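Local coordinates for putative methylthioribose-1-phosphate isomerase (Pyrococcus horikoshii OT3, PDB 6A34), which probably catalyses the interconversion of methylthioribose-1-phosphate and methylthioribulose-1-phosphate in the methionine salvage pathway, at residues 27-32 with 208-213; 164-169 with 199-204; 253-258 with 324-329; 301-306 with 318-323. One frame throughout, in Å; residues are numbered along the deposited sequence.

Contact 1 of 4, residues 27-32 with 208-213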
loop_
_atom_site.group_PDB
_atom_site.type_symbol
_atom_site.label_atom_id
_atom_site.label_comp_id
_atom_site.label_asym_id
_atom_site.label_seq_id
_atom_site.Cartn_x
_atom_site.Cartn_y
_atom_site.Cartn_z
ATOM N N ILE A 27 -2.857 24.103 -13.567
ATOM C CA ILE A 27 -2.006 22.958 -13.733
ATOM C C ILE A 27 -2.913 21.774 -14.080
ATOM O O ILE A 27 -3.972 21.642 -13.491
ATOM C CB ILE A 27 -1.165 22.690 -12.476
ATOM C CG1 ILE A 27 -0.161 23.816 -12.250
ATOM C CG2 ILE A 27 -0.479 21.327 -12.579
ATOM C CD1 ILE A 27 0.538 23.734 -10.916
ATOM N N ASN A 28 -2.524 20.977 -15.084
ATOM C CA ASN A 28 -3.312 19.830 -15.491
ATOM C C ASN A 28 -2.870 18.622 -14.669
ATOM O O ASN A 28 -1.891 17.933 -15.020
ATOM C CB ASN A 28 -3.203 19.501 -16.979
ATOM C CG ASN A 28 -4.287 18.538 -17.408
ATOM O OD1 ASN A 28 -4.664 17.644 -16.646
ATOM N ND2 ASN A 28 -4.852 18.769 -18.583
ATOM N N GLN A 29 -3.626 18.354 -13.607
ATOM C CA GLN A 29 -3.273 17.327 -12.628
ATOM C C GLN A 29 -3.633 15.935 -13.173
ATOM O O GLN A 29 -3.225 14.946 -12.571
ATOM C CB GLN A 29 -3.939 17.633 -11.280
ATOM C CG GLN A 29 -3.505 18.975 -10.674
ATOM C CD GLN A 29 -3.804 19.111 -9.196
ATOM O OE1 GLN A 29 -3.595 18.173 -8.428
ATOM N NE2 GLN A 29 -4.297 20.278 -8.785
ATOM N N ARG A 30 -4.363 15.860 -14.301
ATOM C CA ARG A 30 -4.618 14.576 -14.981
ATOM C C ARG A 30 -3.393 14.099 -15.768
ATOM O O ARG A 30 -3.271 12.929 -16.003
ATOM C CB ARG A 30 -5.785 14.654 -15.964
ATOM C CG ARG A 30 -7.146 14.712 -15.293
ATOM C CD ARG A 30 -8.098 15.516 -16.173
ATOM N NE ARG A 30 -8.070 15.106 -17.573
ATOM C CZ ARG A 30 -8.734 14.060 -18.062
ATOM N NH1 ARG A 30 -9.534 13.346 -17.279
ATOM N NH2 ARG A 30 -8.584 13.731 -19.333
ATOM N N LEU A 31 -2.518 15.005 -16.193
ATOM C CA LEU A 31 -1.377 14.625 -17.025
ATOM C C LEU A 31 -0.168 14.252 -16.149
ATOM O O LEU A 31 0.753 13.605 -16.623
ATOM C CB LEU A 31 -1.057 15.770 -18.000
ATOM C CG LEU A 31 -2.160 16.085 -19.014
ATOM C CD1 LEU A 31 -1.784 17.246 -19.935
ATOM C CD2 LEU A 31 -2.531 14.851 -19.838
ATOM N N LEU A 32 -0.187 14.637 -14.867
ATOM C CA LEU A 32 0.956 14.392 -13.988
ATOM C C LEU A 32 0.977 12.909 -13.639
ATOM O O LEU A 32 -0.084 12.273 -13.586
ATOM C CB LEU A 32 0.860 15.265 -12.730
ATOM C CG LEU A 32 1.097 16.759 -12.955
ATOM C CD1 LEU A 32 0.818 17.551 -11.691
ATOM C CD2 LEU A 32 2.503 17.037 -13.466
ATOM N N ALA A 208 2.645 9.102 -4.904
ATOM C CA ALA A 208 3.602 8.750 -5.945
ATOM C C ALA A 208 3.451 9.710 -7.137
ATOM O O ALA A 208 4.455 10.165 -7.711
ATOM C CB ALA A 208 3.368 7.313 -6.359
ATOM N N ARG A 209 2.190 10.002 -7.481
ATOM C CA ARG A 209 1.800 10.632 -8.724
ATOM C C ARG A 209 1.936 12.157 -8.620
ATOM O O ARG A 209 2.299 12.847 -9.594
ATOM C CB ARG A 209 0.378 10.191 -9.064
ATOM C CG ARG A 209 0.050 10.249 -10.548
ATOM C CD ARG A 209 -1.169 9.451 -10.990
ATOM N NE ARG A 209 -2.125 9.286 -9.919
ATOM C CZ ARG A 209 -3.096 10.152 -9.633
ATOM N NH1 ARG A 209 -3.319 11.186 -10.438
ATOM N NH2 ARG A 209 -3.827 9.980 -8.536
ATOM N N LEU A 210 1.650 12.681 -7.434
ATOM C CA LEU A 210 1.483 14.108 -7.215
ATOM C C LEU A 210 2.562 14.611 -6.245
ATOM O O LEU A 210 3.397 15.430 -6.657
ATOM C CB LEU A 210 0.062 14.384 -6.721
ATOM C CG LEU A 210 -1.027 13.981 -7.708
ATOM C CD1 LEU A 210 -2.401 14.342 -7.186
ATOM C CD2 LEU A 210 -0.803 14.626 -9.051
ATOM N N SER A 211 2.604 14.086 -5.009
ATOM C CA SER A 211 3.563 14.592 -4.040
ATOM C C SER A 211 4.992 14.388 -4.583
ATOM O O SER A 211 5.847 15.309 -4.503
ATOM C CB SER A 211 3.372 13.970 -2.666
ATOM O OG SER A 211 2.208 14.467 -2.018
ATOM N N ALA A 212 5.283 13.187 -5.117
ATOM C CA ALA A 212 6.669 12.858 -5.498
ATOM C C ALA A 212 7.138 13.858 -6.589
ATOM O O ALA A 212 8.281 14.330 -6.587
ATOM C CB ALA A 212 6.777 11.404 -5.916
ATOM N N TRP A 213 6.211 14.217 -7.482
ATOM C CA TRP A 213 6.438 15.116 -8.563
ATOM C C TRP A 213 6.710 16.543 -8.057
ATOM O O TRP A 213 7.765 17.075 -8.330
ATOM C CB TRP A 213 5.264 15.069 -9.540
ATOM C CG TRP A 213 5.529 15.968 -10.694
ATOM C CD1 TRP A 213 6.254 15.662 -11.801
ATOM C CD2 TRP A 213 5.193 17.362 -10.790
ATOM N NE1 TRP A 213 6.375 16.769 -12.589
ATOM C CE2 TRP A 213 5.724 17.823 -12.013
ATOM C CE3 TRP A 213 4.492 18.261 -9.979
ATOM C CZ2 TRP A 213 5.586 19.145 -12.444
ATOM C CZ3 TRP A 213 4.333 19.564 -10.416
ATOM C CH2 TRP A 213 4.881 20.000 -11.626
HETATM O O HOH W 1 -2.443 12.383 -12.561
#
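Leu32 and Arg209 mark the nearest backbone approach, with Leu32 CA 6.5 Å from Arg209 CA, where an irregular loop passes helix 206-217. The loop, which follows strand 23-27, curls through a short run of helical angles at residues 29-31. An Asx turn begins it, Asn28 OD1 accepting from Arg30 N. The helix widens into a pi-type turn at 208-211.

Leu32 is the centre of the apolar half. With its CG anti to the carbonyl carbon (chi1 -71°), its side chain runs on to the indole of Trp213, which it meets roughly perpendicularly. Leu32 CD2 sits over one face, 3.8 Å from the centroid of the six-membered ring of Trp213 and 17° off the ring normal, a CH-pi contact. Nearer the backbone, Leu32 CB rests on Leu210 CD2 at 4.1 Å.

The polar half goes through water. Arg209 CG lies 3.7 Å from Leu32 O, and the chain then bends at chi3 to present the guanidinium edge to a single water. This water accepts from Arg209 NH1 at 2.6 Å and donates both to Leu32 O and to Gln29 O, which tells how a loop without direct bonds to a helix can still be tied to it. Arg209 NH2 bonds to Val204 O, so the guanidinium also reaches the chain just ahead of its own helix.

Gln29 OE1 accepts from Arg57, a predicted substrate-binding residue. The arrangement is an N-terminal loop packed on a helix of the Rossmann-like domain, beside the probable substrate site.

Contact 2 of 4, residues 164-169 with 199-204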
loop_
_atom_site.group_PDB
_atom_site.type_symbol
_atom_site.label_atom_id
_atom_site.label_comp_id
_atom_site.label_asym_id
_atom_site.label_seq_id
_atom_site.Cartn_x
_atom_site.Cartn_y
_atom_site.Cartn_z
ATOM N N LEU A 164 8.137 12.196 7.540
ATOM C CA LEU A 164 7.338 11.264 6.688
ATOM C C LEU A 164 5.917 11.827 6.538
ATOM O O LEU A 164 5.352 12.406 7.443
ATOM C CB LEU A 164 7.494 9.856 7.287
ATOM C CG LEU A 164 6.480 8.716 7.118
ATOM C CD1 LEU A 164 5.185 9.042 6.418
ATOM C CD2 LEU A 164 7.125 7.475 6.522
ATOM N N THR A 165 5.383 11.720 5.334
ATOM C CA THR A 165 4.024 12.161 5.075
ATOM C C THR A 165 3.328 11.145 4.175
ATOM O O THR A 165 3.894 10.087 3.817
ATOM C CB THR A 165 3.992 13.591 4.515
ATOM O OG1 THR A 165 2.675 14.148 4.596
ATOM C CG2 THR A 165 4.481 13.672 3.095
ATOM N N HIS A 166 2.063 11.478 3.906
ATOM C CA HIS A 166 1.078 10.617 3.359
ATOM C C HIS A 166 0.204 11.432 2.408
ATOM O O HIS A 166 -0.131 12.587 2.686
ATOM C CB HIS A 166 0.278 10.008 4.516
ATOM C CG HIS A 166 -0.496 8.777 4.161
ATOM N ND1 HIS A 166 0.093 7.542 4.066
ATOM C CD2 HIS A 166 -1.807 8.575 3.907
ATOM C CE1 HIS A 166 -0.820 6.630 3.764
ATOM N NE2 HIS A 166 -1.994 7.229 3.665
ATOM N N CYS A 167 -0.189 10.806 1.303
ATOM C CA CYS A 167 -1.090 11.396 0.325
ATOM C C CYS A 167 -0.443 12.622 -0.322
ATOM O O CYS A 167 0.788 12.669 -0.447
ATOM C CB CYS A 167 -2.446 11.764 0.926
ATOM S SG CYS A 167 -3.754 11.742 -0.334
ATOM N N ASN A 168 -1.295 13.567 -0.765
ATOM C CA ASN A 168 -0.879 14.863 -1.333
ATOM C C ASN A 168 -1.622 16.010 -0.633
ATOM O O ASN A 168 -2.847 16.181 -0.808
ATOM C CB ASN A 168 -1.143 15.017 -2.840
ATOM C CG ASN A 168 -0.624 16.348 -3.357
ATOM O OD1 ASN A 168 -1.407 17.203 -3.771
ATOM N ND2 ASN A 168 0.691 16.549 -3.308
ATOM N N ALA A 169 -0.833 16.794 0.105
ATOM C CA ALA A 169 -1.262 17.970 0.800
ATOM C C ALA A 169 -0.250 19.072 0.498
ATOM O O ALA A 169 0.056 19.912 1.349
ATOM C CB ALA A 169 -1.379 17.702 2.277
ATOM N N ASP A 199 4.826 8.202 1.431
ATOM C CA ASP A 199 3.993 7.020 1.233
ATOM C C ASP A 199 3.325 7.179 -0.132
ATOM O O ASP A 199 2.752 8.236 -0.407
ATOM C CB ASP A 199 2.915 6.895 2.309
ATOM C CG ASP A 199 3.401 6.609 3.724
ATOM O OD1 ASP A 199 4.559 6.212 3.897
ATOM O OD2 ASP A 199 2.587 6.775 4.655
ATOM N N GLU A 200 3.362 6.136 -0.969
ATOM C CA GLU A 200 2.764 6.222 -2.302
ATOM C C GLU A 200 1.262 6.513 -2.205
ATOM O O GLU A 200 0.718 7.201 -3.089
ATOM C CB GLU A 200 3.086 4.978 -3.132
ATOM C CG GLU A 200 2.582 3.647 -2.582
ATOM C CD GLU A 200 2.857 2.492 -3.547
ATOM O OE1 GLU A 200 3.473 2.779 -4.596
ATOM O OE2 GLU A 200 2.435 1.313 -3.280
ATOM N N THR A 201 0.610 5.938 -1.172
ATOM C CA THR A 201 -0.794 6.161 -0.780
ATOM C C THR A 201 -1.800 5.528 -1.755
ATOM O O THR A 201 -2.565 6.215 -2.468
ATOM C CB THR A 201 -1.089 7.652 -0.578
ATOM O OG1 THR A 201 0.015 8.259 0.096
ATOM C CG2 THR A 201 -2.335 7.864 0.256
ATOM N N ARG A 202 -1.825 4.196 -1.743
ATOM C CA ARG A 202 -2.839 3.411 -2.403
ATOM C C ARG A 202 -4.174 3.679 -1.713
ATOM O O ARG A 202 -4.190 4.032 -0.538
ATOM C CB ARG A 202 -2.508 1.911 -2.335
ATOM C CG ARG A 202 -1.554 1.416 -3.415
ATOM C CD ARG A 202 -2.178 1.349 -4.802
ATOM N NE ARG A 202 -3.145 0.277 -4.930
ATOM C CZ ARG A 202 -3.970 0.130 -5.954
ATOM N NH1 ARG A 202 -4.076 1.092 -6.863
ATOM N NH2 ARG A 202 -4.681 -0.981 -6.042
ATOM N N PRO A 203 -5.283 3.506 -2.439
ATOM C CA PRO A 203 -5.296 3.063 -3.826
ATOM C C PRO A 203 -5.062 4.143 -4.896
ATOM O O PRO A 203 -4.690 3.812 -6.026
ATOM C CB PRO A 203 -6.715 2.525 -4.055
ATOM C CG PRO A 203 -7.541 3.112 -2.932
ATOM C CD PRO A 203 -6.560 3.201 -1.792
ATOM N N VAL A 204 -5.311 5.419 -4.575
ATOM C CA VAL A 204 -5.382 6.459 -5.608
ATOM C C VAL A 204 -3.962 6.912 -6.021
ATOM O O VAL A 204 -3.806 7.414 -7.103
ATOM C CB VAL A 204 -6.314 7.620 -5.162
ATOM C CG1 VAL A 204 -6.374 8.753 -6.176
ATOM C CG2 VAL A 204 -7.739 7.140 -4.904
HETATM O O HOH W 2 3.009 11.097 0.300
#
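His166 lies beside Asp199 and Thr201. Its CB is already near the Asp199 carboxylate. CG is anti to the backbone N (chi1 -162°), which swings the imidazole alongside the facing segment. ND1 then donates to Asp199 OD2 over 2.7 Å in a nearly straight bond of 167°. OD2 lies in the ring plane, near CE1 as well, and uses its anti lone pair, while the carboxylate stands almost perpendicular to the ring, the planes 84° apart. Thr201 covers one ring face, its OG1 over the centre and its CG2 near CD2 and 3.5 Å from His166 NE2. NE2 also bonds to Ile259 O, so both nitrogens are engaged and the ring's rotation is fixed. The other carboxylate oxygen, Asp199 OD1, is buried against the methyl groups of Leu164 and has no polar partner in the model.

Backbone groups are tied as well. Asp199 N donates to Thr165 O at 3.2 Å, continuing the pairing of neighbouring strands. Thr201 OG1 does double work: it accepts from Cys167 N at 2.8 Å and donates to Asp199 O, also at 2.8 Å. A water bridges Cys167 O and Asp199 O, so these two carbonyls are linked as well. Thr201 CG2 meanwhile touches Cys167 CB at 4.0 Å.

Cys167 is predicted to stabilise the transition state, and its backbone is held by Thr201. Loops that leave adjacent parallel strands, 161-165 and 193-199, at their C-terminal ends form this arrangement, the usual place for the active site in a Rossmann-like fold.

Contact 3 of 4, residues 253-258 with 324-329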
loop_
_atom_site.group_PDB
_atom_site.type_symbol
_atom_site.label_atom_id
_atom_site.label_comp_id
_atom_site.label_asym_id
_atom_site.label_seq_id
_atom_site.Cartn_x
_atom_site.Cartn_y
_atom_site.Cartn_z
ATOM N N GLY A 253 -10.764 16.955 18.268
ATOM C CA GLY A 253 -9.467 16.768 17.631
ATOM C C GLY A 253 -9.358 15.503 16.787
ATOM O O GLY A 253 -8.406 15.392 16.013
ATOM N N ASP A 254 -10.310 14.565 16.913
ATOM C CA ASP A 254 -10.381 13.415 15.977
ATOM C C ASP A 254 -10.383 14.016 14.572
ATOM O O ASP A 254 -10.926 15.106 14.369
ATOM C CB ASP A 254 -11.609 12.519 16.183
ATOM C CG ASP A 254 -11.745 11.877 17.557
ATOM O OD1 ASP A 254 -10.785 11.957 18.343
ATOM O OD2 ASP A 254 -12.844 11.338 17.850
ATOM N N PHE A 255 -9.730 13.354 13.614
ATOM C CA PHE A 255 -9.781 13.849 12.245
ATOM C C PHE A 255 -9.846 12.698 11.237
ATOM O O PHE A 255 -9.345 11.598 11.471
ATOM C CB PHE A 255 -8.612 14.791 11.948
ATOM C CG PHE A 255 -7.253 14.146 11.906
ATOM C CD1 PHE A 255 -6.623 13.739 13.069
ATOM C CD2 PHE A 255 -6.581 13.987 10.712
ATOM C CE1 PHE A 255 -5.370 13.143 13.026
ATOM C CE2 PHE A 255 -5.332 13.391 10.679
ATOM C CZ PHE A 255 -4.739 12.949 11.826
ATOM N N ALA A 256 -10.485 13.015 10.110
ATOM C CA ALA A 256 -10.557 12.204 8.924
ATOM C C ALA A 256 -9.427 12.601 7.977
ATOM O O ALA A 256 -9.137 13.775 7.807
ATOM C CB ALA A 256 -11.906 12.393 8.274
ATOM N N ASN A 257 -8.750 11.612 7.401
ATOM C CA ASN A 257 -7.724 11.897 6.385
ATOM C C ASN A 257 -7.643 10.656 5.495
ATOM O O ASN A 257 -8.253 9.640 5.841
ATOM C CB ASN A 257 -6.388 12.321 7.005
ATOM C CG ASN A 257 -5.463 12.990 6.008
ATOM O OD1 ASN A 257 -5.872 13.927 5.320
ATOM N ND2 ASN A 257 -4.245 12.471 5.866
ATOM N N LYS A 258 -6.924 10.769 4.364
ATOM C CA LYS A 258 -6.790 9.702 3.413
ATOM C C LYS A 258 -6.432 8.419 4.152
ATOM O O LYS A 258 -5.537 8.415 5.052
ATOM C CB LYS A 258 -5.693 9.942 2.368
ATOM C CG LYS A 258 -5.990 9.338 0.998
ATOM C CD LYS A 258 -7.275 9.888 0.354
ATOM C CE LYS A 258 -7.311 9.809 -1.159
ATOM N NZ LYS A 258 -8.706 9.837 -1.684
ATOM N N ASP A 324 -9.897 7.292 6.592
ATOM C CA ASP A 324 -10.078 6.750 7.897
ATOM C C ASP A 324 -10.162 7.910 8.905
ATOM O O ASP A 324 -10.041 9.098 8.546
ATOM C CB ASP A 324 -9.027 5.690 8.206
ATOM C CG ASP A 324 -7.566 6.099 8.130
ATOM O OD1 ASP A 324 -7.277 7.303 8.329
ATOM O OD2 ASP A 324 -6.721 5.186 7.927
ATOM N N VAL A 325 -10.408 7.545 10.161
ATOM C CA VAL A 325 -10.539 8.477 11.253
ATOM C C VAL A 325 -9.513 8.118 12.324
ATOM O O VAL A 325 -9.439 6.999 12.752
ATOM C CB VAL A 325 -11.970 8.496 11.836
ATOM C CG1 VAL A 325 -12.063 9.437 13.011
ATOM C CG2 VAL A 325 -12.983 8.907 10.783
ATOM N N THR A 326 -8.733 9.117 12.732
ATOM C CA THR A 326 -7.678 8.981 13.675
ATOM C C THR A 326 -8.121 9.619 14.991
ATOM O O THR A 326 -8.433 10.822 14.988
ATOM C CB THR A 326 -6.417 9.669 13.117
ATOM O OG1 THR A 326 -5.980 8.956 11.947
ATOM C CG2 THR A 326 -5.317 9.765 14.157
ATOM N N PRO A 327 -8.207 8.856 16.115
ATOM C CA PRO A 327 -8.521 9.421 17.431
ATOM C C PRO A 327 -7.468 10.463 17.867
ATOM O O PRO A 327 -6.255 10.282 17.592
ATOM C CB PRO A 327 -8.537 8.200 18.380
ATOM C CG PRO A 327 -8.814 6.997 17.461
ATOM C CD PRO A 327 -8.090 7.384 16.180
ATOM N N HIS A 328 -7.931 11.531 18.549
ATOM C CA HIS A 328 -7.119 12.717 18.869
ATOM C C HIS A 328 -5.896 12.376 19.722
ATOM O O HIS A 328 -4.916 13.059 19.623
ATOM C CB HIS A 328 -7.947 13.819 19.540
ATOM C CG HIS A 328 -8.575 13.397 20.821
ATOM N ND1 HIS A 328 -7.884 13.429 22.038
ATOM C CD2 HIS A 328 -9.811 12.921 21.074
ATOM C CE1 HIS A 328 -8.685 12.958 22.987
ATOM N NE2 HIS A 328 -9.879 12.637 22.411
ATOM N N LYS A 329 -5.960 11.313 20.523
ATOM C CA LYS A 329 -4.915 10.973 21.460
ATOM C C LYS A 329 -3.573 10.626 20.781
ATOM O O LYS A 329 -2.478 10.709 21.420
ATOM C CB LYS A 329 -5.382 9.816 22.351
ATOM C CG LYS A 329 -5.525 8.467 21.662
ATOM C CD LYS A 329 -5.736 7.315 22.642
ATOM C CE LYS A 329 -5.831 5.962 21.972
ATOM N NZ LYS A 329 -5.689 4.852 22.939
#
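Asp254 and His328 meet with carboxylate and imidazole planes only 11° apart. Asp254 OD1 lies at the ring edge, 3.1 Å from His328 CD2, and takes a 2.9 Å hydrogen bond from His328 N. That donor arrives on the anti side, 26° out of the carboxylate plane. The other oxygen, OD2, accepts from Gly291 N, so both ends of the carboxylate are held. An alanine at Asp254 is likely to leave the amides of His328 and Gly291 without their acceptor and let the turn at Pro327 and His328 shift.

Strands 255-258 and 323-326 are antiparallel neighbours in a small mixed sheet, the latter outermost within the chain, and the former carries Asn257 and Lys258, predicted to bind substrate. Phe255 and Thr326 form a hydrogen-bonded pair, with Thr326 N donating to Phe255 O at 2.8 Å and 172°. Their side chains run alongside each other in the same direction: Thr326 CG2 touches Phe255 CE1 at 3.6 Å, obliquely to the ring. Ala256 and Val325, the non-hydrogen-bonded pair between, face the other side, where Ala256 CB meets Val325 CG2 loosely at 4.4 Å. Asn257 and Asp324 again pair through both backbone amides, and Asp324 OD2 accepts from Gly260 N.

Contact 4 of 4, residues 301-306 with 318-323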
loop_
_atom_site.group_PDB
_atom_site.type_symbol
_atom_site.label_atom_id
_atom_site.label_comp_id
_atom_site.label_asym_id
_atom_site.label_seq_id
_atom_site.Cartn_x
_atom_site.Cartn_y
_atom_site.Cartn_z
ATOM N N PRO A 301 -14.807 0.111 -6.429
ATOM C CA PRO A 301 -13.879 -1.004 -6.271
ATOM C C PRO A 301 -12.771 -1.014 -7.348
ATOM O O PRO A 301 -11.702 -1.606 -7.151
ATOM C CB PRO A 301 -14.819 -2.222 -6.304
ATOM C CG PRO A 301 -16.003 -1.759 -7.130
ATOM C CD PRO A 301 -16.190 -0.302 -6.729
ATOM N N GLU A 302 -12.980 -0.295 -8.451
ATOM C CA GLU A 302 -11.982 -0.210 -9.540
ATOM C C GLU A 302 -10.690 0.462 -9.061
ATOM O O GLU A 302 -9.627 0.133 -9.565
ATOM C CB GLU A 302 -12.543 0.524 -10.758
ATOM C CG GLU A 302 -13.684 -0.245 -11.441
ATOM C CD GLU A 302 -13.305 -1.583 -12.074
ATOM O OE1 GLU A 302 -12.404 -1.598 -12.933
ATOM O OE2 GLU A 302 -13.937 -2.597 -11.737
ATOM N N GLU A 303 -10.778 1.421 -8.138
ATOM C CA GLU A 303 -9.587 2.039 -7.591
ATOM C C GLU A 303 -8.644 0.996 -6.956
ATOM O O GLU A 303 -7.454 1.213 -6.937
ATOM C CB GLU A 303 -9.945 3.082 -6.536
ATOM C CG GLU A 303 -10.665 4.303 -7.069
ATOM C CD GLU A 303 -10.882 5.357 -5.980
ATOM O OE1 GLU A 303 -10.762 5.015 -4.777
ATOM O OE2 GLU A 303 -11.167 6.513 -6.329
ATOM N N VAL A 304 -9.174 -0.133 -6.463
ATOM C CA VAL A 304 -8.322 -1.209 -5.861
ATOM C C VAL A 304 -7.963 -2.311 -6.887
ATOM O O VAL A 304 -6.860 -2.877 -6.809
ATOM C CB VAL A 304 -8.998 -1.801 -4.611
ATOM C CG1 VAL A 304 -8.238 -2.997 -4.068
ATOM C CG2 VAL A 304 -9.187 -0.742 -3.517
ATOM N N LEU A 305 -8.896 -2.646 -7.793
ATOM C CA LEU A 305 -8.729 -3.727 -8.772
ATOM C C LEU A 305 -7.710 -3.294 -9.824
ATOM O O LEU A 305 -7.063 -4.146 -10.390
ATOM C CB LEU A 305 -10.067 -4.073 -9.438
ATOM C CG LEU A 305 -11.149 -4.579 -8.493
ATOM C CD1 LEU A 305 -12.466 -4.706 -9.218
ATOM C CD2 LEU A 305 -10.769 -5.902 -7.852
ATOM N N THR A 306 -7.631 -1.977 -10.075
ATOM C CA THR A 306 -6.630 -1.380 -10.924
ATOM C C THR A 306 -5.644 -0.541 -10.097
ATOM O O THR A 306 -5.914 -0.097 -8.975
ATOM C CB THR A 306 -7.251 -0.537 -12.045
ATOM O OG1 THR A 306 -7.760 0.662 -11.470
ATOM C CG2 THR A 306 -8.365 -1.235 -12.799
ATOM N N VAL A 318 -14.227 -5.999 -3.090
ATOM C CA VAL A 318 -13.267 -5.065 -2.574
ATOM C C VAL A 318 -13.930 -4.262 -1.452
ATOM O O VAL A 318 -15.129 -4.053 -1.467
ATOM C CB VAL A 318 -12.837 -4.110 -3.702
ATOM C CG1 VAL A 318 -12.179 -2.846 -3.170
ATOM C CG2 VAL A 318 -11.954 -4.813 -4.712
ATOM N N TYR A 319 -13.119 -3.728 -0.543
ATOM C CA TYR A 319 -13.578 -2.687 0.345
ATOM C C TYR A 319 -12.626 -1.505 0.201
ATOM O O TYR A 319 -11.436 -1.665 0.372
ATOM C CB TYR A 319 -13.630 -3.213 1.773
ATOM C CG TYR A 319 -14.138 -2.230 2.790
ATOM C CD1 TYR A 319 -15.372 -1.616 2.647
ATOM C CD2 TYR A 319 -13.393 -1.945 3.912
ATOM C CE1 TYR A 319 -15.845 -0.725 3.603
ATOM C CE2 TYR A 319 -13.841 -1.048 4.865
ATOM C CZ TYR A 319 -15.081 -0.455 4.720
ATOM O OH TYR A 319 -15.500 0.405 5.679
ATOM N N ASN A 320 -13.172 -0.356 -0.190
ATOM C CA ASN A 320 -12.385 0.789 -0.538
ATOM C C ASN A 320 -12.832 2.018 0.264
ATOM O O ASN A 320 -13.343 2.984 -0.292
ATOM C CB ASN A 320 -12.467 1.085 -2.035
ATOM C CG ASN A 320 -11.539 2.223 -2.406
ATOM O OD1 ASN A 320 -10.629 2.522 -1.650
ATOM N ND2 ASN A 320 -11.746 2.844 -3.555
ATOM N N PRO A 321 -12.613 2.077 1.589
ATOM C CA PRO A 321 -12.849 3.328 2.309
ATOM C C PRO A 321 -11.829 4.383 1.838
ATOM O O PRO A 321 -10.651 4.116 1.843
ATOM C CB PRO A 321 -12.644 2.906 3.765
ATOM C CG PRO A 321 -11.629 1.791 3.659
ATOM C CD PRO A 321 -12.074 1.012 2.440
ATOM N N ALA A 322 -12.299 5.557 1.419
ATOM C CA ALA A 322 -11.450 6.628 0.959
ATOM C C ALA A 322 -10.655 7.277 2.107
ATOM O O ALA A 322 -9.491 7.706 1.898
ATOM C CB ALA A 322 -12.292 7.660 0.280
ATOM N N PHE A 323 -11.294 7.395 3.280
ATOM C CA PHE A 323 -10.771 8.088 4.474
ATOM C C PHE A 323 -10.816 7.127 5.656
ATOM O O PHE A 323 -11.639 6.242 5.695
ATOM C CB PHE A 323 -11.613 9.335 4.779
ATOM C CG PHE A 323 -11.586 10.287 3.617
ATOM C CD1 PHE A 323 -10.420 10.970 3.293
ATOM C CD2 PHE A 323 -12.675 10.407 2.761
ATOM C CE1 PHE A 323 -10.361 11.792 2.173
ATOM C CE2 PHE A 323 -12.613 11.228 1.642
ATOM C CZ PHE A 323 -11.459 11.917 1.352
HETATM O O HOH W 3 -10.134 5.386 -2.157
#
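Glu303 OE1 is gripped twice: Asn320 ND2 donates to it at 2.7 Å, and a water donates to it over the same distance. The contact docks a short helix, 302-305, on the irregular segment that leads into strand 323-326, within the Rossmann-like family region of the chain. The carboxylate and amide planes stand 63° apart. Asn320 ND2 comes to the anti side of OE1, 34° out of the carboxylate plane, while OE1 lies nearly in the plane of the Asn320 amide. The water also donates to Asn320 OD1, closing a small ring around the pair. Asn320 ND2 has a further acceptor in Ser300 O, just ahead of Pro301. A leucine in place of Asn320 would probably leave both Glu303 OE1 and Ser300 O without this donor, and the glutamate free to turn.

Beside the polar pair the packing is apolar and centred on Val318. Its two methyls divide the work: Val318 CG1, anti to the backbone N (chi1 162°), touches Val304 CB at 3.6 Å, and Val318 CG2 meets Leu305 CD2 at 3.5 Å. The Val304 and Val318 side chains run antiparallel past one another. Pro301 CB completes the group, 3.8 Å from Val318 CB. Val304 CG2 lies against the Asn320 amide carbon as well, so apolar and polar halves join there. Val304 also packs on Leu224 of the second subunit.

Just past the helix, Thr306 OG1 and N reach Glu302 O from opposite faces of its carbonyl plane.

In the fold
Contacts 1, 2 and 3 are buried, whereas contact 4 is only partly so and lies farthest from the chain centre. Their chemistry follows position: contact 1 joins loop to helix through apolar packing and one water, contact 2 binds strand ends through buried hydrogen bonds, mostly involving side chains, contact 3 is chiefly backbone pairing, and contact 4 combines branched side chains with one polar pair. Contacts 1 and 2 meet where Ser211 OG reaches Cys167 O. Contacts 2 and 3 meet where Cys167 SG packs on Lys258, a predicted substrate-binding residue. Arg202 ties contact 2 to Thr306 of contact 4, and contacts 3 and 4 share strand 323-326. All four touch the second subunit.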